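Local coordinates for protein glycerol dehydrogenase (Schizosaccharomyces pombe, PDB 1TA9) that oxidises glycerol to dihydroxyacetone, probably with NAD(+) and a catalytic zinc ion, and takes part in the assimilation of glycerol, at residues P377-T380 and D381-L385; E396-H399 and N400-K403. One frame throughout, in Å; residues are numbered along the deposited sequence.

The two contacts come one after the other along the chain, at the start of helix 381-391 and in the loop that leads from it to helix 407-428. The centres of contact 1 and contact 2 are about 23 Å apart and the nearest atoms of contact 1 and contact 2 about 11 Å, so they do not touch. Contact 1 is a surface turn away from the annotated sites, where a capping box opens helix 381-391 beside helix 407-428. Contact 2 is a buried 3-10 turn against helix 313-322. There the side chain of Ser397 lies about 4 Å from that of His315, a zinc ligand, about 8 Å from a bound glycerol and about 10 Å from the zinc ion.

Contact 1: residues P377-T380 and D381-L385; sequences PNVT and DEELL
The backbone N-H of Thr380 gives an almost straight bond to Glu383 OE1, 2.9 Å from N to OE1 with an angle of 172° at the hydrogen, and meets the anti lone pair of that oxygen. The return bond runs from Glu383 N to Thr380 OG1 over 3.1 Å. Thr380 places OG1 between its own N and carbonyl carbon (chi1 71°), which turns the hydroxyl oxygen toward Glu383 N. The chain of Glu383 is extended beyond CG and carries OE1 back past this hydroxyl to the residue before the helix. A third bond, from Leu384 N to Thr380 O (2.9 Å), starts the regular helical pattern. Beside these polar bonds, Val379 CG2 packs on Leu384 CD2 at 3.7 Å, the two side chains crossing at about a right angle, and Leu384 continues onto Ala411 and Ile414 of helix 407-428. A water joins Val379 O to Asp381 OD1, which also forms a salt bridge with Lys415. The carboxylate of Glu383 probably interacts favourably with the positive end of the helix dipole. With Glu383 cut back to an alanine, Thr380 N would probably lose its acceptor and the turn before the helix become freer to move. The reciprocal bonds of Thr380, the N-cap, and Glu383 form a classic capping box at the start of helix 381-391.

Contact 2: residues E396-H399 and N400-K403; sequences ESIH and NMSK
The flat carboxamide of Asn400 lies against Ser397 across the turn: with CG anti to the carbonyl carbon (chi1 -73°), it folds back over Ser397 O, and Asn400 CG comes to 3.5 Å from that oxygen. The ND2 group passes near the same oxygen at too poor an angle for a bond and is instead hydrogen-bonded to Leu311 O. The imidazole of His399 is the other flat group. One of its faces is covered by the methyl CG2 of Ile398, 4.0 Å above the ring plane and over its centre, while NE2 at the edge is hydrogen-bonded to Arg393 O. Ser397 O takes its bond from the backbone, Asn400 N, at 3.0 Å. One residue on, Met401 N reaches Ile398 O over 3.2 Å. In both bonds the donor stands about 50° above the carbonyl plane. A water close to both Ile398 O and Lys403 O probably bridges the turn and the end of 400-403. On the apolar side Ile398 CG1 and Met401 SD come only loosely together, at 4.3 Å, yet both residues rest on Ala313 of helix 313-322. Ser397 OG is hydrogen-bonded to Ala312 O, just ahead of that helix, and beyond the turn Lys403 NZ forms a salt bridge with Glu289 of a neighbouring subunit. The successive bonds from residue i+3 to residue i define a short 3-10 helix. Because the side chain of Ser397 is about 4 Å from that of His315, a ligand of the zinc ion, this turn probably belongs to the second shell of the metal site in this member of the iron-containing alcohol dehydrogenase family.

Contact 1: residues P377-T380 and D381-L385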
loop_
_atom_site.group_PDB
_atom_site.type_symbol
_atom_site.label_atom_id
_atom_site.label_comp_id
_atom_site.label_asym_id
_atom_site.label_seq_id
_atom_site.Cartn_x
_atom_site.Cartn_y
_atom_site.Cartn_z
ATOM N N PRO B 377 18.209 21.276 35.377
ATOM C CA PRO B 377 18.856 19.963 35.325
ATOM C C PRO B 377 19.029 19.286 36.681
ATOM O O PRO B 377 19.017 18.060 36.775
ATOM C CB PRO B 377 20.191 20.266 34.648
ATOM C CG PRO B 377 20.488 21.659 35.107
ATOM C CD PRO B 377 19.144 22.337 34.959
ATOM N N ASN B 378 19.174 20.083 37.733
ATOM C CA ASN B 378 19.371 19.538 39.068
ATOM C C ASN B 378 18.096 19.416 39.900
ATOM O O ASN B 378 18.168 19.253 41.116
ATOM C CB ASN B 378 20.390 20.397 39.819
ATOM C CG ASN B 378 21.714 20.487 39.094
ATOM O OD1 ASN B 378 22.415 21.499 39.180
ATOM N ND2 ASN B 378 22.071 19.427 38.383
ATOM N N VAL B 379 16.933 19.492 39.258
ATOM C CA VAL B 379 15.679 19.382 39.995
ATOM C C VAL B 379 15.694 18.072 40.798
ATOM O O VAL B 379 16.053 17.018 40.278
ATOM C CB VAL B 379 14.461 19.426 39.034
ATOM C CG1 VAL B 379 14.474 18.216 38.111
ATOM C CG2 VAL B 379 13.174 19.503 39.836
ATOM N N THR B 380 15.314 18.149 42.071
ATOM C CA THR B 380 15.334 16.981 42.953
ATOM C C THR B 380 14.087 16.106 42.883
ATOM O O THR B 380 13.030 16.551 42.445
ATOM C CB THR B 380 15.517 17.407 44.423
ATOM O OG1 THR B 380 14.320 18.045 44.880
ATOM C CG2 THR B 380 16.684 18.384 44.558
ATOM N N ASP B 381 14.217 14.860 43.330
ATOM C CA ASP B 381 13.083 13.942 43.321
ATOM C C ASP B 381 11.968 14.488 44.200
ATOM O O ASP B 381 10.790 14.321 43.895
ATOM C CB ASP B 381 13.489 12.552 43.823
ATOM C CG ASP B 381 14.405 11.825 42.859
ATOM O OD1 ASP B 381 14.390 12.154 41.656
ATOM O OD2 ASP B 381 15.131 10.911 43.298
ATOM N N GLU B 382 12.339 15.145 45.295
ATOM C CA GLU B 382 11.336 15.699 46.192
ATOM C C GLU B 382 10.595 16.849 45.515
ATOM O O GLU B 382 9.397 17.040 45.728
ATOM C CB GLU B 382 11.989 16.177 47.489
ATOM C CG GLU B 382 11.069 16.070 48.689
ATOM C CD GLU B 382 10.421 14.695 48.798
ATOM O OE1 GLU B 382 11.157 13.682 48.866
ATOM O OE2 GLU B 382 9.173 14.624 48.815
ATOM N N GLU B 383 11.305 17.616 44.694
ATOM C CA GLU B 383 10.674 18.725 43.990
ATOM C C GLU B 383 9.729 18.157 42.937
ATOM O O GLU B 383 8.638 18.686 42.711
ATOM C CB GLU B 383 11.731 19.617 43.331
ATOM C CG GLU B 383 12.604 20.365 44.336
ATOM C CD GLU B 383 13.613 21.282 43.679
ATOM O OE1 GLU B 383 14.431 20.799 42.868
ATOM O OE2 GLU B 383 13.591 22.494 43.981
ATOM N N LEU B 384 10.137 17.063 42.304
ATOM C CA LEU B 384 9.291 16.458 41.286
ATOM C C LEU B 384 8.046 15.842 41.911
ATOM O O LEU B 384 6.983 15.834 41.296
ATOM C CB LEU B 384 10.074 15.416 40.489
ATOM C CG LEU B 384 11.199 16.018 39.643
ATOM C CD1 LEU B 384 11.868 14.918 38.838
ATOM C CD2 LEU B 384 10.633 17.093 38.714
ATOM N N LEU B 385 8.169 15.336 43.135
ATOM C CA LEU B 385 7.015 14.758 43.813
ATOM C C LEU B 385 6.051 15.887 44.132
ATOM O O LEU B 385 4.832 15.704 44.129
ATOM C CB LEU B 385 7.434 14.047 45.101
ATOM C CG LEU B 385 8.071 12.670 44.908
ATOM C CD1 LEU B 385 8.506 12.119 46.252
ATOM C CD2 LEU B 385 7.068 11.730 44.244
HETATM O O HOH W 1 15.462 14.271 40.311
#

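Contact 2: residues E396-H399 and N400-K403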
loop_
_atom_site.group_PDB
_atom_site.type_symbol
_atom_site.label_atom_id
_atom_site.label_comp_id
_atom_site.label_asym_id
_atom_site.label_seq_id
_atom_site.Cartn_x
_atom_site.Cartn_y
_atom_site.Cartn_z
ATOM N N GLU B 396 -7.592 19.882 38.743
ATOM C CA GLU B 396 -6.766 19.737 37.544
ATOM C C GLU B 396 -7.376 18.944 36.395
ATOM O O GLU B 396 -8.133 17.991 36.599
ATOM C CB GLU B 396 -5.402 19.148 37.909
ATOM C CG GLU B 396 -4.381 20.199 38.335
ATOM C CD GLU B 396 -4.103 21.233 37.251
ATOM O OE1 GLU B 396 -4.503 21.015 36.086
ATOM O OE2 GLU B 396 -3.469 22.267 37.558
ATOM N N SER B 397 -7.020 19.346 35.180
ATOM C CA SER B 397 -7.530 18.715 33.970
ATOM C C SER B 397 -7.057 17.280 33.750
ATOM O O SER B 397 -7.626 16.560 32.932
ATOM C CB SER B 397 -7.164 19.566 32.748
ATOM O OG SER B 397 -5.760 19.734 32.641
ATOM N N ILE B 398 -6.023 16.857 34.472
ATOM C CA ILE B 398 -5.517 15.501 34.295
ATOM C C ILE B 398 -6.584 14.458 34.656
ATOM O O ILE B 398 -6.553 13.330 34.168
ATOM C CB ILE B 398 -4.231 15.268 35.135
ATOM C CG1 ILE B 398 -3.590 13.935 34.748
ATOM C CG2 ILE B 398 -4.556 15.280 36.629
ATOM C CD1 ILE B 398 -2.186 13.764 35.283
ATOM N N HIS B 399 -7.544 14.849 35.487
ATOM C CA HIS B 399 -8.598 13.929 35.898
ATOM C C HIS B 399 -9.601 13.609 34.791
ATOM O O HIS B 399 -10.483 12.771 34.977
ATOM C CB HIS B 399 -9.305 14.487 37.131
ATOM C CG HIS B 399 -8.384 14.696 38.291
ATOM N ND1 HIS B 399 -7.722 13.658 38.909
ATOM C CD2 HIS B 399 -7.962 15.828 38.902
ATOM C CE1 HIS B 399 -6.931 14.140 39.850
ATOM N NE2 HIS B 399 -7.057 15.455 39.865
ATOM N N ASN B 400 -9.472 14.271 33.641
ATOM C CA ASN B 400 -10.367 13.997 32.514
ATOM C C ASN B 400 -9.941 12.694 31.845
ATOM O O ASN B 400 -10.717 12.076 31.117
ATOM C CB ASN B 400 -10.329 15.130 31.473
ATOM C CG ASN B 400 -11.029 16.388 31.951
ATOM O OD1 ASN B 400 -12.062 16.321 32.613
ATOM N ND2 ASN B 400 -10.476 17.547 31.599
ATOM N N MET B 401 -8.700 12.278 32.093
ATOM C CA MET B 401 -8.180 11.041 31.513
ATOM C C MET B 401 -8.748 9.827 32.241
ATOM O O MET B 401 -8.891 9.832 33.468
ATOM C CB MET B 401 -6.648 11.017 31.587
ATOM C CG MET B 401 -5.976 12.077 30.733
ATOM S SD MET B 401 -4.180 12.116 30.889
ATOM C CE MET B 401 -3.700 10.667 29.932
ATOM N N SER B 402 -9.082 8.784 31.486
ATOM C CA SER B 402 -9.632 7.579 32.096
ATOM C C SER B 402 -8.552 6.875 32.926
ATOM O O SER B 402 -8.857 6.245 33.938
ATOM C CB SER B 402 -10.194 6.638 31.020
ATOM O OG SER B 402 -9.196 6.245 30.098
ATOM N N LYS B 403 -7.292 6.990 32.501
ATOM C CA LYS B 403 -6.183 6.385 33.236
ATOM C C LYS B 403 -5.878 7.301 34.425
ATOM O O LYS B 403 -5.801 8.517 34.269
ATOM C CB LYS B 403 -4.940 6.252 32.344
ATOM C CG LYS B 403 -3.812 5.426 32.980
ATOM C CD LYS B 403 -2.582 5.295 32.074
ATOM C CE LYS B 403 -2.884 4.500 30.805
ATOM N NZ LYS B 403 -1.676 4.349 29.936
HETATM O O HOH W 2 -6.382 10.989 35.489
#